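Local coordinates for BF1531-like N-terminal domain-containing protein (Bacteroides fragilis, PDB 3SLR) that is of unknown function but binds magnesium in its phosphatase-like domain, and probably hydrolyses ester bonds, at residues Leu28-Thr33 with Phe83-Lys88; Asn127-Glu132 with Cys171-Ile176; Phe221-Ile226 with Leu324-Asp329; Glu260-Val265 with Glu295-Leu300. All coordinates share one frame; numbering follows the deposited sequence.

Interaction 1: residues Leu28-Thr33 with Phe83-Lys88; sequences LGDTAT and FHSTHK
Phe-83 pairs with Gly-29 in a parallel bridge: its N donates to Leu-28 O (2.8 Å), and its O accepts from Asp-30 N (3.1 Å). With CG swung anti to the backbone N (chi1 -173°), the Phe-83 ring turns one face to a water that sits over its centre. That water hydrogen-bonds to Asp-30 OD1, Thr-31 OG1 and Phe-83 O, linking two side chains of 28-33 to the backbone of Phe-83. At His-84 the ring presents the edge at CD2 to Asp-30 OD2, 3.5 Å away and near the ring plane, while its nitrogens bond to Tyr-125 and Glu-62. Ser-85 grips the carboxylate twice: its N and its OG each lie 3.0 Å from Asp-30 OD1, both on the syn side but from opposite faces of the carboxylate plane. A second water bridges Asp-30 OD2 and Ser-85 O. Ser-85 OG also accepts from Lys-88 N, so the residue that holds Asp-30 is the N-cap of helix 86-94. Lys-88 slides past Asp-30, its CG 3.5 Å from Asp-30 O, and sends NZ on to a salt bridge with Glu-195. Gly-29 to Thr-31 probably corresponds to the Gly-Asp-Ser block of SGNH hydrolases. The contact lies at the ends of neighbouring strands 22-29 and 79-83, with helix 61-66 packing on Leu-28 and His-84.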
loop_
_atom_site.group_PDB
_atom_site.type_symbol
_atom_site.label_atom_id
_atom_site.label_comp_id
_atom_site.label_asym_id
_atom_site.label_seq_id
_atom_site.Cartn_x
_atom_site.Cartn_y
_atom_site.Cartn_z
ATOM N N LEU A 28 16.497 -1.187 -10.982
ATOM C CA LEU A 28 17.910 -1.343 -10.644
ATOM C C LEU A 28 18.033 -1.675 -9.159
ATOM O O LEU A 28 17.501 -0.954 -8.314
ATOM C CB LEU A 28 18.680 -0.054 -10.950
ATOM C CG LEU A 28 18.504 0.569 -12.340
ATOM C CD1 LEU A 28 17.296 1.500 -12.351
ATOM C CD2 LEU A 28 19.742 1.341 -12.738
ATOM N N GLY A 29 18.742 -2.751 -8.837
ATOM C CA GLY A 29 18.852 -3.175 -7.450
ATOM C C GLY A 29 20.221 -3.708 -7.098
ATOM O O GLY A 29 21.027 -3.984 -7.992
ATOM N N ASP A 30 20.496 -3.844 -5.800
ATOM C CA ASP A 30 21.773 -4.410 -5.354
ATOM C C ASP A 30 21.647 -5.861 -4.871
ATOM O O ASP A 30 22.587 -6.432 -4.311
ATOM C CB ASP A 30 22.482 -3.515 -4.320
ATOM C CG ASP A 30 21.656 -3.272 -3.049
ATOM O OD1 ASP A 30 20.752 -4.064 -2.714
ATOM O OD2 ASP A 30 21.945 -2.280 -2.353
ATOM N N THR A 31 20.482 -6.452 -5.103
ATOM C CA THR A 31 20.312 -7.901 -4.957
ATOM C C THR A 31 19.765 -8.428 -6.285
ATOM O O THR A 31 19.555 -7.652 -7.209
ATOM C CB THR A 31 19.389 -8.279 -3.780
ATOM O OG1 THR A 31 18.084 -7.685 -3.945
ATOM C CG2 THR A 31 20.008 -7.814 -2.460
ATOM N N ALA A 32 19.547 -9.733 -6.399
ATOM C CA ALA A 32 19.068 -10.285 -7.672
ATOM C C ALA A 32 17.622 -9.876 -7.947
ATOM O O ALA A 32 16.732 -10.139 -7.140
ATOM C CB ALA A 32 19.215 -11.793 -7.694
ATOM N N THR A 33 17.388 -9.245 -9.100
ATOM C CA THR A 33 16.085 -8.618 -9.363
ATOM C C THR A 33 15.207 -9.325 -10.400
ATOM O O THR A 33 14.135 -8.825 -10.745
ATOM C CB THR A 33 16.243 -7.123 -9.790
ATOM O OG1 THR A 33 17.193 -7.015 -10.860
ATOM C CG2 THR A 33 16.710 -6.274 -8.628
ATOM N N PHE A 83 16.015 -0.439 -5.949
ATOM C CA PHE A 83 15.933 -1.322 -4.795
ATOM C C PHE A 83 17.311 -1.466 -4.149
ATOM O O PHE A 83 18.090 -2.347 -4.519
ATOM C CB PHE A 83 15.405 -2.698 -5.223
ATOM C CG PHE A 83 15.126 -3.628 -4.073
ATOM C CD1 PHE A 83 15.102 -3.159 -2.763
ATOM C CD2 PHE A 83 14.873 -4.975 -4.311
ATOM C CE1 PHE A 83 14.833 -4.021 -1.705
ATOM C CE2 PHE A 83 14.595 -5.842 -3.276
ATOM C CZ PHE A 83 14.576 -5.369 -1.960
ATOM N N HIS A 84 17.620 -0.557 -3.227
ATOM C CA HIS A 84 18.760 -0.690 -2.323
ATOM C C HIS A 84 18.279 -1.458 -1.093
ATOM O O HIS A 84 17.381 -0.998 -0.385
ATOM C CB HIS A 84 19.216 0.690 -1.850
ATOM C CG HIS A 84 20.164 1.384 -2.777
ATOM N ND1 HIS A 84 20.102 2.741 -3.015
ATOM C CD2 HIS A 84 21.231 0.928 -3.477
ATOM C CE1 HIS A 84 21.072 3.086 -3.841
ATOM N NE2 HIS A 84 21.775 2.005 -4.131
ATOM N N SER A 85 18.882 -2.604 -0.812
ATOM C CA SER A 85 18.422 -3.435 0.298
ATOM C C SER A 85 19.091 -3.068 1.609
ATOM O O SER A 85 20.259 -2.662 1.644
ATOM C CB SER A 85 18.673 -4.916 -0.000
ATOM O OG SER A 85 20.068 -5.178 -0.066
ATOM N N THR A 86 18.362 -3.231 2.703
ATOM C CA THR A 86 18.980 -3.061 4.014
ATOM C C THR A 86 20.135 -4.040 4.175
ATOM O O THR A 86 21.174 -3.709 4.744
ATOM C CB THR A 86 17.973 -3.298 5.143
ATOM O OG1 THR A 86 16.866 -2.415 4.967
ATOM C CG2 THR A 86 18.618 -3.051 6.515
ATOM N N HIS A 87 19.942 -5.255 3.674
ATOM C CA HIS A 87 20.936 -6.307 3.813
ATOM C C HIS A 87 22.306 -5.918 3.260
ATOM O O HIS A 87 23.341 -6.177 3.885
ATOM C CB HIS A 87 20.434 -7.595 3.142
ATOM C CG HIS A 87 21.146 -8.826 3.607
ATOM N ND1 HIS A 87 20.630 -9.662 4.576
ATOM C CD2 HIS A 87 22.359 -9.335 3.277
ATOM C CE1 HIS A 87 21.483 -10.644 4.805
ATOM N NE2 HIS A 87 22.537 -10.475 4.025
ATOM N N LYS A 88 22.316 -5.314 2.081
ATOM C CA LYS A 88 23.569 -4.936 1.435
ATOM C C LYS A 88 24.172 -3.691 2.086
ATOM O O LYS A 88 25.401 -3.556 2.157
ATOM C CB LYS A 88 23.374 -4.743 -0.077
ATOM C CG LYS A 88 23.020 -6.045 -0.812
ATOM C CD LYS A 88 24.182 -7.055 -0.768
ATOM C CE LYS A 88 23.754 -8.414 -1.343
ATOM N NZ LYS A 88 24.913 -9.368 -1.440
HETATM O O HOH W 1 21.650 -0.929 -0.024
HETATM O O HOH W 2 18.257 -5.099 -3.432
#

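Interaction 2: residues Asn127-Glu132 with Cys171-Ile176; sequences NYPEIE and CNLAGI
Asn-127 holds CG between its own N and carbonyl carbon (chi1 63°), a rotamer that brings its amide to the first turn of helix 173-180, where Asn-172, with CG anti to the backbone N (chi1 -167°), offers its side-chain oxygen. Asn-127 OD1 accepts from Ala-174 N at 2.9 Å, a nearly straight bond (168° at the hydrogen). Its ND2 donates to Asn-172 OD1 at 3.0 Å; that acceptor lies in the amide plane of Asn-127, whereas the donor stands above the plane of Asn-172, the two amides being turned 69° apart. Gly-175 N reaches the same oxygen from the other face, and this is the N-cap bond of the helix. The setting is the edge of the parallel sheet in the FkbH N-terminal domain, probably SGNH-like, where strands 122-126 and 168-171 run side by side and each gives way to a loop or helix. Asn-127 N extends the pairing past the strand, bonding Cys-171 O at 3.3 Å, and Leu-173 N takes that carbonyl from its opposite face in an inverse gamma turn centred on Asn-172. Alongside, the Pro-129 ring packs its CG 3.7 Å from Leu-173 CG, and Ala-174 CB rests 3.7 Å from Tyr-128 O.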
loop_
_atom_site.group_PDB
_atom_site.type_symbol
_atom_site.label_atom_id
_atom_site.label_comp_id
_atom_site.label_asym_id
_atom_site.label_seq_id
_atom_site.Cartn_x
_atom_site.Cartn_y
_atom_site.Cartn_z
ATOM N N ASN A 127 12.232 2.141 0.737
ATOM C CA ASN A 127 12.950 2.483 1.954
ATOM C C ASN A 127 13.402 1.218 2.675
ATOM O O ASN A 127 13.300 0.113 2.124
ATOM C CB ASN A 127 12.152 3.440 2.867
ATOM C CG ASN A 127 10.860 2.838 3.386
ATOM O OD1 ASN A 127 10.520 1.682 3.081
ATOM N ND2 ASN A 127 10.123 3.623 4.187
ATOM N N TYR A 128 13.900 1.374 3.896
ATOM C CA TYR A 128 14.732 0.339 4.519
ATOM C C TYR A 128 14.131 -0.289 5.781
ATOM O O TYR A 128 14.108 0.336 6.843
ATOM C CB TYR A 128 16.104 0.934 4.878
ATOM C CG TYR A 128 16.910 1.457 3.701
ATOM C CD1 TYR A 128 16.776 2.771 3.266
ATOM C CD2 TYR A 128 17.827 0.639 3.051
ATOM C CE1 TYR A 128 17.526 3.248 2.178
ATOM C CE2 TYR A 128 18.591 1.105 2.000
ATOM C CZ TYR A 128 18.434 2.406 1.563
ATOM O OH TYR A 128 19.193 2.845 0.501
ATOM N N PRO A 129 13.661 -1.545 5.688
ATOM C CA PRO A 129 13.241 -2.205 6.933
ATOM C C PRO A 129 14.443 -2.404 7.850
ATOM O O PRO A 129 15.535 -2.754 7.384
ATOM C CB PRO A 129 12.730 -3.576 6.471
ATOM C CG PRO A 129 12.591 -3.478 4.960
ATOM C CD PRO A 129 13.553 -2.418 4.508
ATOM N N GLU A 130 14.258 -2.205 9.146
ATOM C CA GLU A 130 15.401 -2.319 10.043
ATOM C C GLU A 130 15.856 -3.771 10.199
ATOM O O GLU A 130 15.044 -4.659 10.446
ATOM C CB GLU A 130 15.092 -1.708 11.411
ATOM C CG GLU A 130 16.271 -1.838 12.409
ATOM C CD GLU A 130 15.979 -1.211 13.759
ATOM O OE1 GLU A 130 14.999 -0.440 13.855
ATOM O OE2 GLU A 130 16.731 -1.496 14.725
ATOM N N ILE A 131 17.151 -4.012 10.026
ATOM C CA ILE A 131 17.742 -5.247 10.522
ATOM C C ILE A 131 18.504 -4.867 11.785
ATOM O O ILE A 131 19.486 -4.136 11.723
ATOM C CB ILE A 131 18.691 -5.908 9.498
ATOM C CG1 ILE A 131 17.937 -6.262 8.208
ATOM C CG2 ILE A 131 19.358 -7.158 10.113
ATOM C CD1 ILE A 131 18.859 -6.641 7.058
ATOM N N GLU A 132 18.008 -5.299 12.936
ATOM C CA GLU A 132 18.677 -5.001 14.191
ATOM C C GLU A 132 19.850 -5.970 14.353
ATOM O O GLU A 132 19.644 -7.173 14.482
ATOM C CB GLU A 132 17.710 -5.119 15.369
ATOM C CG GLU A 132 18.428 -4.912 16.694
ATOM C CD GLU A 132 17.523 -5.030 17.894
ATOM O OE1 GLU A 132 16.676 -5.946 17.927
ATOM O OE2 GLU A 132 17.660 -4.191 18.800
ATOM N N CYS A 171 8.394 3.803 -1.824
ATOM C CA CYS A 171 7.520 2.666 -1.562
ATOM C C CYS A 171 7.891 2.157 -0.163
ATOM O O CYS A 171 9.050 1.822 0.091
ATOM C CB CYS A 171 7.708 1.583 -2.601
ATOM S SG CYS A 171 6.633 0.140 -2.374
ATOM N N ASN A 172 6.906 2.114 0.733
ATOM C CA ASN A 172 7.166 1.931 2.168
ATOM C C ASN A 172 7.422 0.473 2.552
ATOM O O ASN A 172 6.680 -0.116 3.344
ATOM C CB ASN A 172 6.002 2.510 2.980
ATOM C CG ASN A 172 6.330 2.653 4.462
ATOM O OD1 ASN A 172 7.474 2.485 4.882
ATOM N ND2 ASN A 172 5.321 2.979 5.256
ATOM N N LEU A 173 8.486 -0.092 1.995
ATOM C CA LEU A 173 8.905 -1.458 2.311
ATOM C C LEU A 173 9.071 -1.648 3.818
ATOM O O LEU A 173 8.756 -2.714 4.358
ATOM C CB LEU A 173 10.209 -1.782 1.562
ATOM C CG LEU A 173 10.793 -3.177 1.760
ATOM C CD1 LEU A 173 9.765 -4.240 1.420
ATOM C CD2 LEU A 173 12.052 -3.334 0.901
ATOM N N ALA A 174 9.533 -0.607 4.502
ATOM C CA ALA A 174 9.734 -0.678 5.950
ATOM C C ALA A 174 8.419 -0.931 6.690
ATOM O O ALA A 174 8.342 -1.811 7.551
ATOM C CB ALA A 174 10.411 0.598 6.471
ATOM N N GLY A 175 7.382 -0.171 6.342
ATOM C CA GLY A 175 6.087 -0.322 6.989
ATOM C C GLY A 175 5.435 -1.648 6.624
ATOM O O GLY A 175 4.772 -2.278 7.450
ATOM N N ILE A 176 5.592 -2.050 5.366
ATOM C CA ILE A 176 5.094 -3.340 4.910
ATOM C C ILE A 176 5.740 -4.455 5.741
ATOM O O ILE A 176 5.057 -5.332 6.282
ATOM C CB ILE A 176 5.424 -3.546 3.403
ATOM C CG1 ILE A 176 4.693 -2.500 2.561
ATOM C CG2 ILE A 176 5.074 -4.966 2.948
ATOM C CD1 ILE A 176 5.240 -2.369 1.145
#

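Interaction 3: residues Phe221-Ile226 with Leu324-Asp329; sequences FKKCLI and LNIGFD
The backbone carbonyl of Asp-329 is the flat group that meets the other segment: Lys-222 NZ comes to its O at 3.0 Å in a weak hydrogen bond, and CD and CE of the same lysine lie alongside that oxygen. The carboxylate of Asp-329 turns to a different partner, forming a salt bridge with Lys-220. Within 221-226 the Phe-221 ring carries Lys-223 NZ over one face, 3.6 Å above the plane and offset toward the rim. The same ammonium donates to Phe-221 O at 3.1 Å, which keeps it folded back on its own segment. The Phe-328 ring packs instead on Ile-317, Arg-318 and Gln-321 of helix 313-324. Lys-222 NZ also bonds to Thr-352 OG1 and Met-331 O, so its end is held mainly from outside the two segments.

The apolar half centres on Cys-224. Ile-326 has CG1 between its N and its carbonyl carbon (chi1 56°) and is extended beyond it, which carries CD1 to Cys-224 CB at 3.4 Å, tighter than usual van der Waals contact. Lys-223 CB borders the same methyl. On the sulfur side, Leu-324 CD1 touches Cys-224 SG at 3.9 Å from the last turn of its helix.

The segment 324-329 is the turn that closes the crossover from strand 305-309 through helix 313-324 to strand 331-334, at opposite edges of the parallel sheet. It packs where strand 224-227 enters that sheet, beside strand 331-334, in the Rossmann-like core of a HAD-type phosphatase domain.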
loop_
_atom_site.group_PDB
_atom_site.type_symbol
_atom_site.label_atom_id
_atom_site.label_comp_id
_atom_site.label_asym_id
_atom_site.label_seq_id
_atom_site.Cartn_x
_atom_site.Cartn_y
_atom_site.Cartn_z
ATOM N N PHE A 221 -6.765 5.777 -8.868
ATOM C CA PHE A 221 -6.708 5.646 -7.418
ATOM C C PHE A 221 -8.126 5.723 -6.858
ATOM O O PHE A 221 -9.035 6.273 -7.504
ATOM C CB PHE A 221 -5.820 6.739 -6.808
ATOM C CG PHE A 221 -6.221 8.139 -7.198
ATOM C CD1 PHE A 221 -5.724 8.720 -8.359
ATOM C CD2 PHE A 221 -7.101 8.867 -6.415
ATOM C CE1 PHE A 221 -6.092 10.008 -8.723
ATOM C CE2 PHE A 221 -7.474 10.158 -6.771
ATOM C CZ PHE A 221 -6.973 10.727 -7.924
ATOM N N LYS A 222 -8.324 5.160 -5.668
ATOM C CA LYS A 222 -9.654 5.127 -5.061
ATOM C C LYS A 222 -10.043 6.474 -4.473
ATOM O O LYS A 222 -9.211 7.180 -3.910
ATOM C CB LYS A 222 -9.747 4.034 -3.996
ATOM C CG LYS A 222 -9.506 2.630 -4.542
ATOM C CD LYS A 222 -10.441 2.328 -5.724
ATOM C CE LYS A 222 -10.517 0.834 -6.029
ATOM N NZ LYS A 222 -11.704 0.467 -6.903
ATOM N N LYS A 223 -11.322 6.816 -4.597
ATOM C CA LYS A 223 -11.807 8.128 -4.201
ATOM C C LYS A 223 -12.963 8.032 -3.215
ATOM O O LYS A 223 -13.370 9.038 -2.634
ATOM C CB LYS A 223 -12.274 8.906 -5.435
ATOM C CG LYS A 223 -11.142 9.341 -6.352
ATOM C CD LYS A 223 -11.697 10.045 -7.582
ATOM C CE LYS A 223 -11.424 9.225 -8.818
ATOM N NZ LYS A 223 -9.997 8.836 -8.926
ATOM N N CYS A 224 -13.491 6.826 -3.035
ATOM C CA CYS A 224 -14.726 6.647 -2.280
ATOM C C CYS A 224 -14.788 5.294 -1.585
ATOM O O CYS A 224 -14.437 4.269 -2.170
ATOM C CB CYS A 224 -15.930 6.806 -3.220
ATOM S SG CYS A 224 -17.544 6.366 -2.525
ATOM N N LEU A 225 -15.231 5.314 -0.328
ATOM C CA LEU A 225 -15.457 4.108 0.460
ATOM C C LEU A 225 -16.951 3.999 0.796
ATOM O O LEU A 225 -17.530 4.926 1.357
ATOM C CB LEU A 225 -14.627 4.159 1.754
ATOM C CG LEU A 225 -14.844 3.008 2.744
ATOM C CD1 LEU A 225 -14.432 1.683 2.116
ATOM C CD2 LEU A 225 -14.092 3.219 4.066
ATOM N N ILE A 226 -17.565 2.873 0.426
ATOM C CA ILE A 226 -18.980 2.616 0.696
ATOM C C ILE A 226 -19.083 1.577 1.794
ATOM O O ILE A 226 -18.487 0.504 1.697
ATOM C CB ILE A 226 -19.705 2.074 -0.553
ATOM C CG1 ILE A 226 -19.546 3.050 -1.708
ATOM C CG2 ILE A 226 -21.196 1.808 -0.249
ATOM C CD1 ILE A 226 -19.916 2.440 -3.061
ATOM N N LEU A 324 -22.399 10.950 -7.126
ATOM C CA LEU A 324 -21.034 11.440 -6.948
ATOM C C LEU A 324 -20.317 11.761 -8.255
ATOM O O LEU A 324 -19.383 12.564 -8.272
ATOM C CB LEU A 324 -20.217 10.419 -6.152
ATOM C CG LEU A 324 -20.743 10.180 -4.731
ATOM C CD1 LEU A 324 -19.943 9.080 -4.051
ATOM C CD2 LEU A 324 -20.683 11.468 -3.944
ATOM N N ASN A 325 -20.755 11.138 -9.346
ATOM C CA ASN A 325 -20.086 11.291 -10.636
ATOM C C ASN A 325 -18.595 10.959 -10.550
ATOM O O ASN A 325 -17.748 11.744 -10.982
ATOM C CB ASN A 325 -20.287 12.703 -11.196
ATOM C CG ASN A 325 -19.895 12.814 -12.663
ATOM O OD1 ASN A 325 -20.009 11.848 -13.424
ATOM N ND2 ASN A 325 -19.423 13.988 -13.064
ATOM N N ILE A 326 -18.281 9.807 -9.963
ATOM C CA ILE A 326 -16.929 9.259 -10.016
ATOM C C ILE A 326 -17.051 7.840 -10.546
ATOM O O ILE A 326 -18.146 7.278 -10.577
ATOM C CB ILE A 326 -16.259 9.226 -8.641
ATOM C CG1 ILE A 326 -17.131 8.443 -7.666
ATOM C CG2 ILE A 326 -15.996 10.639 -8.135
ATOM C CD1 ILE A 326 -16.470 8.203 -6.317
ATOM N N GLY A 327 -15.941 7.263 -10.982
ATOM C CA GLY A 327 -15.989 5.957 -11.600
ATOM C C GLY A 327 -16.241 4.846 -10.611
ATOM O O GLY A 327 -15.786 4.918 -9.464
ATOM N N PHE A 328 -16.951 3.814 -11.048
ATOM C CA PHE A 328 -17.121 2.623 -10.232
ATOM C C PHE A 328 -15.760 2.083 -9.826
ATOM O O PHE A 328 -15.588 1.590 -8.714
ATOM C CB PHE A 328 -17.939 1.544 -10.959
ATOM C CG PHE A 328 -19.404 1.875 -11.090
ATOM C CD1 PHE A 328 -20.238 1.868 -9.981
ATOM C CD2 PHE A 328 -19.944 2.200 -12.322
ATOM C CE1 PHE A 328 -21.590 2.184 -10.099
ATOM C CE2 PHE A 328 -21.285 2.519 -12.449
ATOM C CZ PHE A 328 -22.114 2.507 -11.345
ATOM N N ASP A 329 -14.787 2.192 -10.732
ATOM C CA ASP A 329 -13.442 1.707 -10.463
ATOM C C ASP A 329 -12.654 2.600 -9.497
ATOM O O ASP A 329 -11.490 2.323 -9.209
ATOM C CB ASP A 329 -12.673 1.447 -11.765
ATOM C CG ASP A 329 -12.583 2.673 -12.663
ATOM O OD1 ASP A 329 -13.477 3.542 -12.625
ATOM O OD2 ASP A 329 -11.609 2.758 -13.440
#

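Interaction 4: residues Glu260-Val265 with Glu295-Leu300; sequences EFQEWV and EMVLKL
Hydrogen bonding between the two segments rests on one side chain, Gln-262, whose OE1 takes two consecutive backbone N-H groups of 295-300. Leu-298 N reaches it at 3.0 Å along an almost straight line (172° at the hydrogen), with the donor tilted modestly from the carbonyl plane. Val-297 N is at 2.9 Å but bends to 135°. The chain of Gln-262, CG anti to its carbonyl carbon (chi1 -76°) and extended beyond, reaches straight out from the helix to do this. Its NE2 donates to Ile-233 O, so both ends of the amide are engaged and its rotation is fixed. Within 295-300 itself, Lys-299 NZ bonds Met-296 O at 2.9 Å.

Packing fills in around the amide. The selenium of selenomethionine Met-296 approaches Gln-262 NE2 to 3.7 Å, the two side chains crossing at about a right angle. Val-265 CG1 meets Leu-298 CD1 at 3.7 Å, and Gln-262 CB leans on Val-297 CB at 3.8 Å, while Glu-263 CG crosses the two methyls of Val-297 at about a right angle.

Helix 255-270 thus packs against the connection between helix 283-292 and strand 305-309, while Val-265 also lies on Leu-227 of strand 224-227. That strand leads to Asp-228 and Asp-230, which bind magnesium as in the DxD motif of HAD phosphatases; the Met-296 side chain lies about 12 Å from a bound magnesium ion.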
loop_
_atom_site.group_PDB
_atom_site.type_symbol
_atom_site.label_atom_id
_atom_site.label_comp_id
_atom_site.label_asym_id
_atom_site.label_seq_id
_atom_site.Cartn_x
_atom_site.Cartn_y
_atom_site.Cartn_z
ATOM N N GLU A 260 -12.153 1.393 16.710
ATOM C CA GLU A 260 -10.865 1.601 16.047
ATOM C C GLU A 260 -10.985 1.547 14.524
ATOM O O GLU A 260 -10.277 2.256 13.815
ATOM C CB GLU A 260 -9.816 0.627 16.591
ATOM C CG GLU A 260 -9.585 0.851 18.090
ATOM C CD GLU A 260 -8.605 -0.112 18.728
ATOM O OE1 GLU A 260 -8.174 -1.079 18.067
ATOM O OE2 GLU A 260 -8.283 0.103 19.920
ATOM N N PHE A 261 -11.883 0.700 14.029
ATOM C CA PHE A 261 -12.200 0.661 12.605
ATOM C C PHE A 261 -12.861 1.957 12.132
ATOM O O PHE A 261 -12.523 2.478 11.062
ATOM C CB PHE A 261 -13.081 -0.555 12.278
ATOM C CG PHE A 261 -13.535 -0.609 10.835
ATOM C CD1 PHE A 261 -12.611 -0.560 9.801
ATOM C CD2 PHE A 261 -14.874 -0.729 10.521
ATOM C CE1 PHE A 261 -13.023 -0.615 8.479
ATOM C CE2 PHE A 261 -15.298 -0.775 9.198
ATOM C CZ PHE A 261 -14.368 -0.721 8.178
ATOM N N GLN A 262 -13.801 2.484 12.914
ATOM C CA GLN A 262 -14.420 3.771 12.571
ATOM C C GLN A 262 -13.387 4.892 12.578
ATOM O O GLN A 262 -13.482 5.823 11.794
ATOM C CB GLN A 262 -15.555 4.126 13.530
ATOM C CG GLN A 262 -16.827 3.351 13.292
ATOM C CD GLN A 262 -17.990 3.903 14.090
ATOM O OE1 GLN A 262 -18.060 5.108 14.365
ATOM N NE2 GLN A 262 -18.916 3.028 14.450
ATOM N N GLU A 263 -12.392 4.799 13.462
ATOM C CA GLU A 263 -11.331 5.808 13.499
ATOM C C GLU A 263 -10.488 5.810 12.213
ATOM O O GLU A 263 -10.014 6.855 11.773
ATOM C CB GLU A 263 -10.445 5.606 14.737
ATOM C CG GLU A 263 -11.184 5.939 16.019
ATOM C CD GLU A 263 -10.464 5.473 17.276
ATOM O OE1 GLU A 263 -9.483 4.699 17.167
ATOM O OE2 GLU A 263 -10.904 5.873 18.379
ATOM N N TRP A 264 -10.290 4.631 11.637
ATOM C CA TRP A 264 -9.611 4.499 10.353
ATOM C C TRP A 264 -10.455 5.166 9.257
ATOM O O TRP A 264 -9.935 5.894 8.414
ATOM C CB TRP A 264 -9.398 3.012 10.050
ATOM C CG TRP A 264 -8.645 2.702 8.775
ATOM C CD1 TRP A 264 -7.295 2.795 8.576
ATOM C CD2 TRP A 264 -9.198 2.220 7.546
ATOM N NE1 TRP A 264 -6.980 2.413 7.295
ATOM C CE2 TRP A 264 -8.127 2.055 6.641
ATOM C CE3 TRP A 264 -10.497 1.919 7.120
ATOM C CZ2 TRP A 264 -8.311 1.594 5.339
ATOM C CZ3 TRP A 264 -10.677 1.460 5.821
ATOM C CH2 TRP A 264 -9.590 1.306 4.945
ATOM N N VAL A 265 -11.758 4.922 9.283
ATOM C CA VAL A 265 -12.652 5.519 8.285
ATOM C C VAL A 265 -12.613 7.042 8.411
ATOM O O VAL A 265 -12.572 7.767 7.410
ATOM C CB VAL A 265 -14.073 4.982 8.422
ATOM C CG1 VAL A 265 -15.041 5.721 7.463
ATOM C CG2 VAL A 265 -14.080 3.474 8.149
ATOM N N GLU A 295 -21.202 7.186 21.444
ATOM C CA GLU A 295 -19.987 6.410 21.226
ATOM C C GLU A 295 -19.620 6.286 19.758
ATOM O O GLU A 295 -18.552 5.794 19.438
ATOM C CB GLU A 295 -20.073 5.009 21.844
ATOM C CG GLU A 295 -19.696 4.951 23.318
ATOM C CD GLU A 295 -18.338 5.578 23.617
ATOM O OE1 GLU A 295 -17.299 5.005 23.224
ATOM O OE2 GLU A 295 -18.312 6.656 24.243
HETATM N N MSE A 296 -20.502 6.725 18.866
HETATM C CA MSE A 296 -20.168 6.720 17.445
HETATM C C MSE A 296 -18.988 7.658 17.174
HETATM O O MSE A 296 -18.964 8.802 17.637
HETATM C CB MSE A 296 -21.379 7.140 16.598
HETATM C CG MSE A 296 -22.518 6.127 16.590
HETATM SE SE MSE A 296 -22.119 4.528 15.553
HETATM C CE MSE A 296 -22.125 5.304 13.745
ATOM N N VAL A 297 -18.004 7.170 16.429
ATOM C CA VAL A 297 -16.919 8.025 15.956
ATOM C C VAL A 297 -17.370 8.763 14.702
ATOM O O VAL A 297 -17.228 9.984 14.594
ATOM C CB VAL A 297 -15.633 7.210 15.679
ATOM C CG1 VAL A 297 -14.540 8.094 15.092
ATOM C CG2 VAL A 297 -15.141 6.572 16.969
ATOM N N LEU A 298 -17.927 8.017 13.757
ATOM C CA LEU A 298 -18.508 8.609 12.554
ATOM C C LEU A 298 -19.822 9.316 12.881
ATOM O O LEU A 298 -20.641 8.788 13.631
ATOM C CB LEU A 298 -18.735 7.524 11.498
ATOM C CG LEU A 298 -17.450 6.826 11.041
ATOM C CD1 LEU A 298 -17.737 5.724 10.032
ATOM C CD2 LEU A 298 -16.500 7.858 10.458
ATOM N N LYS A 299 -20.009 10.514 12.332
ATOM C CA LYS A 299 -21.263 11.255 12.478
ATOM C C LYS A 299 -21.897 11.428 11.097
ATOM O O LYS A 299 -21.255 11.175 10.076
ATOM C CB LYS A 299 -20.999 12.627 13.094
ATOM C CG LYS A 299 -20.217 12.597 14.399
ATOM C CD LYS A 299 -20.911 11.787 15.475
ATOM C CE LYS A 299 -20.088 11.816 16.763
ATOM N NZ LYS A 299 -20.727 11.098 17.890
ATOM N N LEU A 300 -23.154 11.859 11.057
ATOM C CA LEU A 300 -23.822 12.030 9.774
ATOM C C LEU A 300 -23.061 12.962 8.843
ATOM O O LEU A 300 -23.082 12.762 7.637
ATOM C CB LEU A 300 -25.266 12.511 9.937
ATOM C CG LEU A 300 -26.252 11.442 10.409
ATOM C CD1 LEU A 300 -27.695 11.946 10.332
ATOM C CD2 LEU A 300 -26.088 10.184 9.581
#

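Overall arrangement
The four contacts fall into two halves of the chain. Interactions 1 and 2 come first, one after the other, at the C-terminal ends of strands 22-29 and 79-83, and of 122-126 and 168-171, in the five-stranded parallel sheet of the FkbH N-terminal domain; their centres are 13 Å apart, and Thr-86 OG1 probably hydrogen-bonds to Pro-129 O. Interactions 3 and 4 are built on or around the four-stranded sheet of the magnesium-binding, HAD-type domain, with 4 nested in the loop closed by 3; centres 20 Å apart, they meet where Leu-225 packs on Val-265 and Trp-264. Between the halves the nearest pair, 2 and 4, stay about 12 Å apart at their nearest atoms, as expected of two separately built domains.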